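Local coordinates for protein tetraacyldisaccharide 4'-kinase (Aquifex aeolicus, PDB 4EHX) that acts as the 4'-kinase of lipid A biosynthesis, passing the gamma-phosphate of ATP to a tetraacyldisaccharide 1-phosphate to give lipid IVA, at residues A231-G236 with P279-K284; S265-T268 with I274-T277. One frame throughout, in Å; residues are numbered along the deposited sequence.

Contact 1 of 2, residues A231-G236 with P279-K284; sequences AFSGLG and PKDLIK
Asp281 carries the polar part of this contact, reaching from helix 279-282 to the backbone just beyond strand 229-233. With CG beside its own backbone N and opposite the carbonyl carbon (chi1 -70°), the carboxylate extends to Gly234, whose N donates to OD2 of Asp281 at 2.9 Å. The N-H meets the syn side of that oxygen, tilted 29° from the carboxylate plane. Both oxygens have further partners: OD2 bonds to Thr278 OG1, and OD1 to the hydroxyl of Tyr264. With the carboxylate cut back to an alanine, the Gly234 N-H would probably lose its acceptor, and the hydroxyls of Thr278 and Tyr264 this partner.

The remaining touch is between aliphatic groups and a charged tip. Lys280, fully extended, passes Leu235 at about a right angle, with its NZ 3.5 Å from CD2 of Leu235; Gly234 and Leu235 are poorly ordered, so the position of this contact is less certain.

Strand 229-233 runs between strands 252-257 and 275-277, parallel to both, while helix 279-282 directly follows strand 275-277 and rests through Pro279 and Leu282 on strand 291-300 and through Pro279 and Ile283 on helix 99-107.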
loop_
_atom_site.group_PDB
_atom_site.type_symbol
_atom_site.label_atom_id
_atom_site.label_comp_id
_atom_site.label_asym_id
_atom_site.label_seq_id
_atom_site.Cartn_x
_atom_site.Cartn_y
_atom_site.Cartn_z
ATOM N N ALA A 231 4.400 -4.673 23.328
ATOM C CA ALA A 231 4.193 -4.087 22.010
ATOM C C ALA A 231 5.110 -2.892 21.796
ATOM O O ALA A 231 5.501 -2.208 22.750
ATOM C CB ALA A 231 2.738 -3.680 21.827
ATOM N N PHE A 232 5.447 -2.641 20.534
ATOM C CA PHE A 232 6.310 -1.525 20.189
ATOM C C PHE A 232 6.134 -1.075 18.742
ATOM O O PHE A 232 5.704 -1.843 17.877
ATOM C CB PHE A 232 7.776 -1.828 20.515
ATOM C CG PHE A 232 8.397 -2.898 19.652
ATOM C CD1 PHE A 232 8.964 -2.576 18.426
ATOM C CD2 PHE A 232 8.447 -4.214 20.085
ATOM C CE1 PHE A 232 9.546 -3.548 17.636
ATOM C CE2 PHE A 232 9.031 -5.199 19.298
ATOM C CZ PHE A 232 9.584 -4.864 18.076
ATOM N N SER A 233 6.453 0.186 18.492
ATOM C CA SER A 233 6.245 0.770 17.179
ATOM C C SER A 233 7.392 1.702 16.835
ATOM O O SER A 233 7.881 2.445 17.688
ATOM C CB SER A 233 4.917 1.527 17.135
ATOM O OG SER A 233 4.614 1.917 15.809
ATOM N N GLY A 234 7.818 1.647 15.579
ATOM C CA GLY A 234 8.953 2.415 15.114
ATOM C C GLY A 234 8.548 3.660 14.354
ATOM O O GLY A 234 9.192 4.030 13.374
ATOM N N LEU A 235 7.464 4.287 14.797
ATOM C CA LEU A 235 7.114 5.642 14.371
ATOM C C LEU A 235 5.845 6.132 15.071
ATOM O O LEU A 235 5.525 5.687 16.173
ATOM C CB LEU A 235 7.002 5.772 12.841
ATOM C CG LEU A 235 5.971 4.979 12.037
ATOM C CD1 LEU A 235 4.606 5.626 12.110
ATOM C CD2 LEU A 235 6.432 4.800 10.588
ATOM N N GLY A 236 5.129 7.044 14.425
ATOM C CA GLY A 236 3.931 7.622 15.004
ATOM C C GLY A 236 2.773 6.650 15.118
ATOM O O GLY A 236 1.713 7.006 15.639
ATOM N N PRO A 279 4.063 -4.272 10.675
ATOM C CA PRO A 279 4.789 -4.949 9.591
ATOM C C PRO A 279 6.016 -4.165 9.112
ATOM O O PRO A 279 7.040 -4.771 8.787
ATOM C CB PRO A 279 3.732 -5.066 8.490
ATOM C CG PRO A 279 2.430 -5.155 9.259
ATOM C CD PRO A 279 2.612 -4.212 10.426
ATOM N N LYS A 280 5.920 -2.840 9.076
ATOM C CA LYS A 280 7.050 -2.011 8.667
ATOM C C LYS A 280 8.233 -2.153 9.623
ATOM O O LYS A 280 9.389 -2.057 9.211
ATOM C CB LYS A 280 6.652 -0.539 8.552
ATOM C CG LYS A 280 7.807 0.360 8.121
ATOM C CD LYS A 280 7.411 1.826 8.048
ATOM C CE LYS A 280 8.605 2.690 7.652
ATOM N NZ LYS A 280 8.272 4.143 7.635
ATOM N N ASP A 281 7.944 -2.357 10.904
ATOM C CA ASP A 281 9.004 -2.622 11.878
ATOM C C ASP A 281 9.497 -4.062 11.764
ATOM O O ASP A 281 10.693 -4.349 11.866
ATOM C CB ASP A 281 8.493 -2.376 13.296
ATOM C CG ASP A 281 8.247 -0.914 13.579
ATOM O OD1 ASP A 281 9.239 -0.161 13.663
ATOM O OD2 ASP A 281 7.072 -0.524 13.727
ATOM N N LEU A 282 8.557 -4.967 11.536
ATOM C CA LEU A 282 8.857 -6.390 11.551
ATOM C C LEU A 282 9.900 -6.771 10.503
ATOM O O LEU A 282 10.647 -7.722 10.700
ATOM C CB LEU A 282 7.568 -7.193 11.361
ATOM C CG LEU A 282 7.640 -8.717 11.456
ATOM C CD1 LEU A 282 8.082 -9.187 12.864
ATOM C CD2 LEU A 282 6.292 -9.300 11.079
ATOM N N ILE A 283 9.959 -6.038 9.390
ATOM C CA ILE A 283 10.888 -6.406 8.320
ATOM C C ILE A 283 12.340 -6.307 8.785
ATOM O O ILE A 283 13.223 -6.922 8.194
ATOM C CB ILE A 283 10.691 -5.584 7.018
ATOM C CG1 ILE A 283 10.816 -4.087 7.288
ATOM C CG2 ILE A 283 9.356 -5.903 6.372
ATOM C CD1 ILE A 283 10.734 -3.231 6.029
ATOM N N LYS A 284 12.574 -5.557 9.858
ATOM C CA LYS A 284 13.928 -5.330 10.353
ATOM C C LYS A 284 14.284 -6.289 11.477
ATOM O O LYS A 284 15.381 -6.233 12.030
ATOM C CB LYS A 284 14.088 -3.881 10.824
ATOM C CG LYS A 284 13.901 -2.857 9.718
ATOM C CD LYS A 284 13.065 -1.683 10.193
ATOM C CE LYS A 284 12.766 -0.720 9.055
ATOM N NZ LYS A 284 14.013 -0.145 8.488
#

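Contact 2 of 2, residues S265-T268 with I274-T277; sequences SDFT and IYLT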
loop_
_atom_site.group_PDB
_atom_site.type_symbol
_atom_site.label_atom_id
_atom_site.label_comp_id
_atom_site.label_asym_id
_atom_site.label_seq_id
_atom_site.Cartn_x
_atom_site.Cartn_y
_atom_site.Cartn_z
ATOM N N SER A 265 18.949 -1.602 15.082
ATOM C CA SER A 265 20.307 -2.105 15.222
ATOM C C SER A 265 20.599 -2.432 16.682
ATOM O O SER A 265 21.414 -3.303 16.980
ATOM C CB SER A 265 21.317 -1.087 14.682
ATOM O OG SER A 265 21.081 0.207 15.214
ATOM N N ASP A 266 19.913 -1.737 17.587
ATOM C CA ASP A 266 20.121 -1.916 19.022
ATOM C C ASP A 266 18.967 -2.633 19.724
ATOM O O ASP A 266 18.904 -2.648 20.954
ATOM C CB ASP A 266 20.370 -0.566 19.704
ATOM C CG ASP A 266 21.820 -0.118 19.610
ATOM O OD1 ASP A 266 22.477 -0.416 18.591
ATOM O OD2 ASP A 266 22.302 0.533 20.561
ATOM N N PHE A 267 18.057 -3.226 18.955
ATOM C CA PHE A 267 16.918 -3.930 19.550
ATOM C C PHE A 267 17.337 -5.251 20.210
ATOM O O PHE A 267 17.969 -6.102 19.574
ATOM C CB PHE A 267 15.810 -4.169 18.521
ATOM C CG PHE A 267 14.553 -4.724 19.119
ATOM C CD1 PHE A 267 13.783 -3.955 19.979
ATOM C CD2 PHE A 267 14.146 -6.016 18.837
ATOM C CE1 PHE A 267 12.635 -4.461 20.543
ATOM C CE2 PHE A 267 12.991 -6.528 19.396
ATOM C CZ PHE A 267 12.236 -5.749 20.251
ATOM N N THR A 268 16.987 -5.407 21.487
ATOM C CA THR A 268 17.386 -6.579 22.265
ATOM C C THR A 268 16.208 -7.173 23.037
ATOM O O THR A 268 15.952 -6.807 24.177
ATOM C CB THR A 268 18.519 -6.244 23.242
ATOM O OG1 THR A 268 19.568 -5.553 22.546
ATOM C CG2 THR A 268 19.071 -7.507 23.845
ATOM N N ILE A 274 6.705 -12.554 24.301
ATOM C CA ILE A 274 6.103 -12.351 22.991
ATOM C C ILE A 274 5.953 -10.869 22.698
ATOM O O ILE A 274 5.491 -10.110 23.543
ATOM C CB ILE A 274 4.718 -13.008 22.892
ATOM C CG1 ILE A 274 4.844 -14.515 23.127
ATOM C CG2 ILE A 274 4.078 -12.697 21.524
ATOM C CD1 ILE A 274 3.518 -15.245 23.148
ATOM N N TYR A 275 6.355 -10.467 21.494
ATOM C CA TYR A 275 6.282 -9.071 21.085
ATOM C C TYR A 275 5.330 -8.897 19.913
ATOM O O TYR A 275 5.231 -9.763 19.036
ATOM C CB TYR A 275 7.662 -8.534 20.686
ATOM C CG TYR A 275 8.676 -8.570 21.805
ATOM C CD1 TYR A 275 9.358 -9.735 22.108
ATOM C CD2 TYR A 275 8.941 -7.439 22.561
ATOM C CE1 TYR A 275 10.283 -9.778 23.149
ATOM C CE2 TYR A 275 9.859 -7.468 23.596
ATOM C CZ TYR A 275 10.525 -8.640 23.885
ATOM O OH TYR A 275 11.433 -8.653 24.909
ATOM N N LEU A 276 4.644 -7.761 19.909
ATOM C CA LEU A 276 3.840 -7.335 18.767
ATOM C C LEU A 276 4.350 -5.996 18.274
ATOM O O LEU A 276 4.666 -5.114 19.071
ATOM C CB LEU A 276 2.363 -7.211 19.150
ATOM C CG LEU A 276 1.719 -8.519 19.606
ATOM C CD1 LEU A 276 0.217 -8.343 19.777
ATOM C CD2 LEU A 276 2.034 -9.620 18.601
ATOM N N THR A 277 4.440 -5.853 16.958
ATOM C CA THR A 277 4.867 -4.601 16.354
ATOM C C THR A 277 4.179 -4.479 14.997
ATOM O O THR A 277 3.292 -5.281 14.678
ATOM C CB THR A 277 6.404 -4.530 16.214
ATOM O OG1 THR A 277 6.786 -3.240 15.719
ATOM C CG2 THR A 277 6.923 -5.630 15.262
#
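Phe267 and Tyr275 meet because their first torsions send the two rings into the same space: CG of Phe267 lies anti to the backbone N (chi1 -172°), while CG of Tyr275 stands beside its backbone N (chi1 -61°). The result is a T-shaped aromatic pair, with the edge of Phe267 turned to the face of Tyr275. It joins an irregular loop to strand 275-277 in the part of this P-loop kinase where that strand runs parallel between strands 229-233 and 291-300.

The planes stand at 79° to each other, and the ring centroids are 6.0 Å apart. Phe267 leads with the far end of its ring: CZ of Phe267 comes within 4.4 Å of CD2 of Tyr275, which lies near the plane of the phenylalanine ring. The two rings therefore touch lightly, by van der Waals contact and the weak electrostatics of a ring edge facing a ring face.

Other apolar groups complete the surroundings. Phe267 also packs on Leu285, and Tyr275 leans on Pro269, Ile230 and Val291, so both rings are buried even though the loop around Phe267 is largely exposed. Beyond Phe267 the loop makes a small closure of its own, a weak bond from OG1 of Thr268 back to the carbonyl O of Asp266, 3.4 Å away. At the far end of the tyrosine, Tyr275 OH is hydrogen-bonded to the backbone N of Glu270, in the loop between the two segments.

Overall arrangement
The two contacts have centres about 9 Å apart and lie on adjacent parallel strands, 229-233 and 275-277. In contact 1, the N of Phe232 probably donates a backbone hydrogen bond to Leu276 O, 3.0 Å away, and Phe232 O is 2.8 Å from Thr277 OG1, a further hydrogen bond. Their aromatic groups also meet: Phe232 CE2 lies 3.4 Å from Phe267 CZ, the rings inclined at about 40°, so Phe232 extends the cluster of contact 2 toward helix 279-282, which follows strand 275-277 in the chain. Contact 1 lies nearer the nucleotide site, the side chain of Lys280 being about 9 Å from that of Thr52, a predicted ATP-binding residue; contact 2 is structural packing away from it.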